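Local coordinates for stress-induced-phosphoprotein 1 (Caenorhabditis elegans, PDB 4GCN), which binds Hsp70 and Hsp90 through tetratricopeptide repeats as a co-chaperone, inhibits the Hsp90 ATPase, and supports thermotolerance, longevity and gonad development, at residues Q63-A68 / M86-N91. Sequence-based numbering, arbitrary orientation. Where two conformers were deposited one is given.
Sequences QFCEKA and MSRAGN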
loop_
_atom_site.group_PDB
_atom_site.type_symbol
_atom_site.label_atom_id
_atom_site.label_comp_id
_atom_site.label_asym_id
_atom_site.label_seq_id
_atom_site.Cartn_x
_atom_site.Cartn_y
_atom_site.Cartn_z
ATOM N N GLN A 63 -1.729 2.498 -8.007
ATOM C CA GLN A 63 -3.004 1.822 -8.288
ATOM C C GLN A 63 -3.399 0.924 -7.133
ATOM O O GLN A 63 -4.523 0.944 -6.691
ATOM C CB GLN A 63 -2.951 1.045 -9.631
ATOM C CG GLN A 63 -2.904 1.995 -10.816
ATOM C CD GLN A 63 -2.256 1.430 -12.079
ATOM O OE1 GLN A 63 -2.377 0.240 -12.346
ATOM N NE2 GLN A 63 -1.606 2.308 -12.888
ATOM N N PHE A 64 -2.446 0.243 -6.563
ATOM C CA PHE A 64 -2.764 -0.596 -5.423
ATOM C C PHE A 64 -2.971 0.162 -4.116
ATOM O O PHE A 64 -3.685 -0.311 -3.234
ATOM C CB PHE A 64 -1.796 -1.785 -5.339
ATOM C CG PHE A 64 -2.246 -2.912 -6.229
ATOM C CD1 PHE A 64 -2.111 -2.822 -7.605
ATOM C CD2 PHE A 64 -2.958 -3.984 -5.702
ATOM C CE1 PHE A 64 -2.612 -3.831 -8.451
ATOM C CE2 PHE A 64 -3.447 -4.986 -6.538
ATOM C CZ PHE A 64 -3.292 -4.908 -7.907
ATOM N N CYS A 65 -2.341 1.338 -3.987
ATOM C CA CYS A 65 -2.616 2.216 -2.863
ATOM C C CYS A 65 -4.047 2.694 -2.935
ATOM O O CYS A 65 -4.730 2.796 -1.930
ATOM C CB CYS A 65 -1.665 3.417 -2.902
ATOM S SG CYS A 65 0.044 2.984 -2.540
ATOM N N GLU A 66 -4.480 2.989 -4.117
ATOM C CA GLU A 66 -5.844 3.468 -4.332
ATOM C C GLU A 66 -6.865 2.361 -3.956
ATOM O O GLU A 66 -7.927 2.607 -3.314
ATOM C CB GLU A 66 -6.024 3.866 -5.801
ATOM C CG GLU A 66 -5.293 5.154 -6.228
ATOM C CD GLU A 66 -5.168 5.323 -7.786
ATOM O OE1 GLU A 66 -5.567 4.446 -8.570
ATOM O OE2 GLU A 66 -4.677 6.358 -8.251
ATOM N N LYS A 67 -6.580 1.153 -4.412
ATOM C CA LYS A 67 -7.323 -0.040 -3.967
ATOM C C LYS A 67 -7.326 -0.202 -2.408
ATOM O O LYS A 67 -8.379 -0.350 -1.830
ATOM C CB LYS A 67 -6.824 -1.328 -4.662
ATOM C CG LYS A 67 -7.274 -1.527 -6.100
ATOM C CD LYS A 67 -6.531 -2.751 -6.685
ATOM C CE LYS A 67 -6.794 -3.026 -8.145
ATOM N NZ LYS A 67 -8.188 -2.693 -8.558
ATOM N N ALA A 68 -6.179 -0.075 -1.742
ATOM C CA ALA A 68 -6.123 -0.189 -0.305
ATOM C C ALA A 68 -7.052 0.804 0.382
ATOM O O ALA A 68 -7.744 0.472 1.320
ATOM C CB ALA A 68 -4.657 -0.008 0.179
ATOM N N MET A 86 -1.745 5.904 1.717
ATOM C CA MET A 86 -1.702 7.273 1.204
ATOM C C MET A 86 -0.270 7.825 1.102
ATOM O O MET A 86 0.117 8.358 0.065
ATOM C CB MET A 86 -2.604 8.174 2.042
ATOM C CG MET A 86 -4.073 7.871 1.798
ATOM S SD MET A 86 -5.027 8.744 3.045
ATOM C CE MET A 86 -6.717 8.426 2.442
ATOM N N SER A 87 0.561 7.636 2.120
ATOM C CA SER A 87 1.927 8.096 2.077
ATOM C C SER A 87 2.729 7.318 1.045
ATOM O O SER A 87 3.621 7.876 0.398
ATOM C CB SER A 87 2.602 7.932 3.438
ATOM O OG SER A 87 1.669 8.153 4.477
ATOM N N ARG A 88 2.432 6.014 0.936
ATOM C CA ARG A 88 3.145 5.188 -0.056
ATOM C C ARG A 88 2.861 5.709 -1.448
ATOM O O ARG A 88 3.766 5.835 -2.292
ATOM C CB ARG A 88 2.781 3.694 0.041
ATOM C CG ARG A 88 3.549 2.880 -1.025
ATOM C CD ARG A 88 3.626 1.378 -0.818
ATOM N NE ARG A 88 4.423 1.016 0.361
ATOM C CZ ARG A 88 3.934 0.327 1.385
ATOM N NH1 ARG A 88 2.638 -0.022 1.425
ATOM N NH2 ARG A 88 4.744 0.005 2.389
ATOM N N ALA A 89 1.586 5.993 -1.728
ATOM C CA ALA A 89 1.225 6.618 -2.952
ATOM C C ALA A 89 1.958 7.944 -3.199
ATOM O O ALA A 89 2.323 8.208 -4.352
ATOM C CB ALA A 89 -0.308 6.887 -3.018
ATOM N N GLY A 90 2.112 8.773 -2.163
ATOM C CA GLY A 90 2.803 10.010 -2.296
ATOM C C GLY A 90 4.250 9.816 -2.708
ATOM O O GLY A 90 4.764 10.478 -3.602
ATOM N N ASN A 91 4.916 8.883 -2.024
ATOM C CA ASN A 91 6.239 8.517 -2.402
ATOM C C ASN A 91 6.407 7.981 -3.851
ATOM O O ASN A 91 7.371 8.330 -4.556
ATOM C CB ASN A 91 6.765 7.534 -1.371
ATOM C CG ASN A 91 7.156 8.221 -0.080
ATOM O OD1 ASN A 91 6.486 8.057 0.935
ATOM N ND2 ASN A 91 8.250 8.936 -0.091
#
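Cys65 meets Ala89 and Arg88 where helix 58-74 packs against helix 79-95, and its side chain is the single one from residues 63-68 that reaches residues 86-91. The CB atoms of Cys65 and Ala89 lie 3.7 Å apart, and with so little side chain between them the helix backbones come close, the CA atoms of the same pair being separated by 5.8 Å. The sulfur reaches past the Ala89 methyl to the backbone of the facing helix, with SG 3.5 Å from the Ala89 N. It is carried there by a chi1 of -70°, which sets SG anti to the carbonyl carbon of Cys65. No hydrogen bond joins the two segments, and what the sulfur makes across the contact is van der Waals packing.

The sulfur also rests against the root of Arg88, with SG 3.8 Å from the Arg88 CG. The arginine meets the sulfur chiefly through CB and CG; its chain starts with CG anti to the backbone N (chi1 180°), then bends at chi3, and the guanidinium takes no part in this contact. Arg88 also touches Cys61, one turn earlier on helix 58-74.

The tight centre thus consists of buried Cys65 and Ala89, bordered by the partly exposed Arg88. Away from it the packing between the segments thins: Glu66 is solvent-exposed and its nearest side-chain approach to residues 86-91 is CG to the Ala89 CB, at 6.2 Å, while Trp105 of helix 99-112 touches both Glu66 and Ala89. Cys65 lies in the predicted second repeat and Ala89 in the third, and the packing of successive antiparallel helices across this boundary is characteristic of the junction between neighbouring repeats in a TPR helical array; small residues let them come close in this N-terminal TPR domain.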